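Local coordinates for uncharacterized protein (Helicobacter pylori, PDB 4O5J) that probably attaches the bacterium to sialylated glycans of the host through its extracellular adhesion domain, as a sialic acid-binding outer membrane adhesin, at residues A[201-204]-A[205-209]; A[251-254]-A[255-258]. All coordinates share one frame; numbering follows the deposited sequence.

How the interactions relate
Interaction 1 (201-204 with 205-209) and interaction 2 (251-254 with 255-258) are each a local turn-to-turn contact within a single helix, the first in the C-terminal half of helix 193-209 and the second midway along helix 241-268. Their centres lie about 17 Å apart, yet side chains of the two helices meet: Gln201 OE1 of interaction 1 sits 3.5 Å from Pro251 CG of interaction 2. Thus Gln201 faces two ways, its amide nitrogen turned to Asp205 on its own helix and its oxygen to the neighbouring one. Helix 82-101 packs against both. The two contacts belong to the helical framework of the adhesion domain.

Interaction 1 (A[201-204]-A[205-209]); sequences QQLM and DLIAN
Asp205 lies one helical turn after Gln201, and the two side chains join on the partly exposed flank of helix 193-209. The Gln201 chain leaves with CG anti to the backbone N (chi1 176°) and then bends at chi2, which turns NE2 along the helix toward the carboxylate. NE2 gives a hydrogen bond to Asp205 OD1 at 2.9 Å; OD1 lies in the Gln201 amide plane, while NE2 comes in on the syn side, 28° out of the carboxylate plane. OD2 takes a second, weak bond from NE2 at 3.2 Å. Amide and carboxylate planes are 41° apart. A long, weak ion pair from Lys247 of helix 241-268 also reaches OD1.

The backbone carries the usual ladder beneath, from Asp205 N to Gln201 O at 2.8 Å through to Ala208 N to Met204 O at 2.9 Å. On the buried flank, Leu203 CD1 meets Ile207 CD1 at 3.9 Å, methyl against methyl, and Trp98 of helix 82-101 touches both residues. Met204, bent at chi2 and chi3, directs its side chain to Val94 and to Phe243 of helix 241-268. Polar i to i+4 pairing on one flank and apolar i to i+4 packing on another are characteristic of an amphipathic alpha-helix in a helical bundle, here within the SabA adhesion domain.

Interaction 2 (A[251-254]-A[255-258]); sequences PILQ and QAVT
This is a local i to i+4 contact along one continuous alpha-helix, 241-268, in which the turn Pro251-Gln254 bonds to the turn Gln255-Thr258 within the SabA adhesion domain. Most of the grip is backbone: Gln255 N bonds to Pro251 O at 2.9 Å, Ala256 N to Ile252 O at 2.9 Å and Val257 N to Leu253 O at 2.8 Å. The helix is kinked at Pro251, whose ring nitrogen has no N-H to give to the preceding turn, while its carbonyl still accepts normally from Gln255.

The distinctive side-chain feature is Thr258. Its OG1 stands beside its own backbone N, anti to the carbonyl carbon (chi1 -59°), which folds the hydroxyl back onto the preceding turn, where it donates to Gln254 O at 3.1 Å. Thr258 N gives that oxygen a second bond, also 3.1 Å and practically straight at 179°. The two donors approach from opposite faces of the carbonyl plane, so a single oxygen holds both the main chain and the hydroxyl of Thr258.

Apolar contact between the turns is slight, with Leu253 CD1 4.3 Å from Ala256 CB. Separately, the methyl Val257 CG2 lies against the carbonyl oxygen Leu253 O at 3.4 Å. The proline kink and the threonine hydroxyl bonded to the i-4 carbonyl are each familiar features of alpha-helices. The place in the bundle follows from the side chains: Leu253 reaches Val87 and Val90 of helix 82-101 and Ile304 of helix 281-309, and Val257 touches Ile83 of helix 82-101 and Leu197 of helix 193-209, whereas Thr258 is exposed, as is Gln255, which bends at chi2 and touches Tyr300 of helix 281-309.

Interaction 1 (A[201-204]-A[205-209])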
# COMPACT_ATOMS: atom_id res chain seq x y z
N GLN A 201 4.38 -12.18 4.50
CA GLN A 201 3.48 -12.27 5.64
C GLN A 201 4.00 -13.32 6.66
O GLN A 201 4.06 -13.08 7.87
CB GLN A 201 2.07 -12.58 5.15
CG GLN A 201 1.05 -12.78 6.23
CD GLN A 201 0.61 -11.45 6.76
OE1 GLN A 201 -0.04 -10.68 6.03
NE2 GLN A 201 0.96 -11.14 8.02
N GLN A 202 4.41 -14.49 6.15
CA GLN A 202 4.87 -15.52 7.05
C GLN A 202 6.16 -15.11 7.79
O GLN A 202 6.34 -15.43 8.96
CB GLN A 202 5.17 -16.83 6.27
CG GLN A 202 3.93 -17.48 5.65
CD GLN A 202 4.32 -18.77 4.91
OE1 GLN A 202 4.90 -19.70 5.47
NE2 GLN A 202 4.04 -18.77 3.64
N LEU A 203 7.08 -14.51 7.06
CA LEU A 203 8.33 -14.05 7.64
C LEU A 203 8.09 -13.00 8.76
O LEU A 203 8.53 -13.19 9.93
CB LEU A 203 9.26 -13.53 6.57
CG LEU A 203 10.59 -12.95 7.04
CD1 LEU A 203 11.36 -13.96 7.91
CD2 LEU A 203 11.43 -12.48 5.84
N MET A 204 7.38 -11.94 8.42
CA MET A 204 7.06 -10.89 9.41
C MET A 204 6.28 -11.47 10.58
O MET A 204 6.53 -11.11 11.74
CB MET A 204 6.29 -9.77 8.78
CG MET A 204 7.05 -9.06 7.67
SD MET A 204 8.66 -8.37 8.18
CE MET A 204 8.11 -6.72 8.77
N ASP A 205 5.35 -12.40 10.31
CA ASP A 205 4.56 -13.02 11.41
C ASP A 205 5.50 -13.79 12.34
O ASP A 205 5.37 -13.72 13.57
CB ASP A 205 3.51 -13.97 10.92
CG ASP A 205 2.34 -13.25 10.28
OD1 ASP A 205 2.33 -11.99 10.39
OD2 ASP A 205 1.43 -13.90 9.65
N LEU A 206 6.43 -14.53 11.76
CA LEU A 206 7.32 -15.35 12.53
C LEU A 206 8.22 -14.45 13.39
O LEU A 206 8.46 -14.73 14.58
CB LEU A 206 8.16 -16.26 11.62
CG LEU A 206 9.09 -17.24 12.34
CD1 LEU A 206 8.30 -18.01 13.41
CD2 LEU A 206 9.71 -18.19 11.35
N ILE A 207 8.75 -13.40 12.77
CA ILE A 207 9.57 -12.45 13.52
C ILE A 207 8.79 -11.82 14.70
O ILE A 207 9.29 -11.75 15.85
CB ILE A 207 10.12 -11.35 12.60
CG1 ILE A 207 11.10 -11.98 11.57
CG2 ILE A 207 10.80 -10.20 13.44
CD1 ILE A 207 11.63 -11.04 10.53
N ALA A 208 7.55 -11.40 14.42
CA ALA A 208 6.73 -10.76 15.45
C ALA A 208 6.51 -11.72 16.60
O ALA A 208 6.47 -11.31 17.74
CB ALA A 208 5.39 -10.30 14.88
N ASN A 209 6.35 -13.00 16.31
CA ASN A 209 5.96 -14.00 17.33
C ASN A 209 7.14 -14.56 18.06
O ASN A 209 6.97 -15.23 19.02
CB ASN A 209 5.20 -15.14 16.71
CG ASN A 209 3.82 -14.73 16.40
OD1 ASN A 209 3.10 -14.36 17.31
ND2 ASN A 209 3.49 -14.60 15.11

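Interaction 2 (A[251-254]-A[255-258])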
# COMPACT_ATOMS: atom_id res chain seq x y z
N PRO A 251 -1.05 -7.20 4.64
CA PRO A 251 -2.47 -7.52 4.48
C PRO A 251 -3.20 -6.45 3.70
O PRO A 251 -4.09 -6.77 2.92
CB PRO A 251 -3.01 -7.56 5.91
CG PRO A 251 -1.83 -7.75 6.77
CD PRO A 251 -0.68 -7.08 6.06
N ILE A 252 -2.80 -5.19 3.87
CA ILE A 252 -3.43 -4.10 3.11
C ILE A 252 -3.18 -4.31 1.62
O ILE A 252 -4.10 -4.19 0.79
CB ILE A 252 -2.91 -2.71 3.52
CG1 ILE A 252 -3.39 -2.37 4.92
CG2 ILE A 252 -3.36 -1.64 2.56
CD1 ILE A 252 -2.74 -1.06 5.50
N LEU A 253 -1.94 -4.61 1.27
CA LEU A 253 -1.57 -4.83 -0.12
C LEU A 253 -2.30 -6.12 -0.67
O LEU A 253 -2.82 -6.11 -1.78
CB LEU A 253 -0.08 -4.94 -0.22
CG LEU A 253 0.52 -4.62 -1.54
CD1 LEU A 253 -0.13 -3.46 -2.21
CD2 LEU A 253 1.95 -4.30 -1.26
N GLN A 254 -2.38 -7.19 0.14
CA GLN A 254 -3.11 -8.40 -0.26
C GLN A 254 -4.53 -8.05 -0.58
O GLN A 254 -5.10 -8.51 -1.58
CB GLN A 254 -3.10 -9.51 0.77
CG GLN A 254 -1.71 -10.08 0.98
CD GLN A 254 -1.58 -10.96 2.24
OE1 GLN A 254 -1.96 -10.54 3.35
NE2 GLN A 254 -1.03 -12.20 2.08
N GLN A 255 -5.09 -7.17 0.25
CA GLN A 255 -6.46 -6.74 0.05
C GLN A 255 -6.57 -5.96 -1.27
O GLN A 255 -7.47 -6.18 -2.09
CB GLN A 255 -6.89 -5.94 1.26
CG GLN A 255 -8.35 -5.69 1.29
CD GLN A 255 -9.09 -6.96 1.26
OE1 GLN A 255 -8.61 -7.91 1.89
NE2 GLN A 255 -10.25 -7.03 0.52
N ALA A 256 -5.60 -5.08 -1.51
CA ALA A 256 -5.56 -4.28 -2.74
C ALA A 256 -5.44 -5.19 -4.00
O ALA A 256 -6.06 -4.93 -5.03
CB ALA A 256 -4.39 -3.32 -2.67
N VAL A 257 -4.61 -6.23 -3.91
CA VAL A 257 -4.39 -7.13 -5.03
C VAL A 257 -5.69 -7.86 -5.40
O VAL A 257 -6.14 -7.84 -6.57
CB VAL A 257 -3.30 -8.14 -4.72
CG1 VAL A 257 -3.38 -9.30 -5.70
CG2 VAL A 257 -1.92 -7.48 -4.73
N THR A 258 -6.34 -8.45 -4.41
CA THR A 258 -7.63 -9.09 -4.62
C THR A 258 -8.60 -8.12 -5.26
O THR A 258 -9.35 -8.48 -6.17
CB THR A 258 -8.23 -9.51 -3.29
OG1 THR A 258 -7.32 -10.41 -2.68
CG2 THR A 258 -9.61 -10.22 -3.48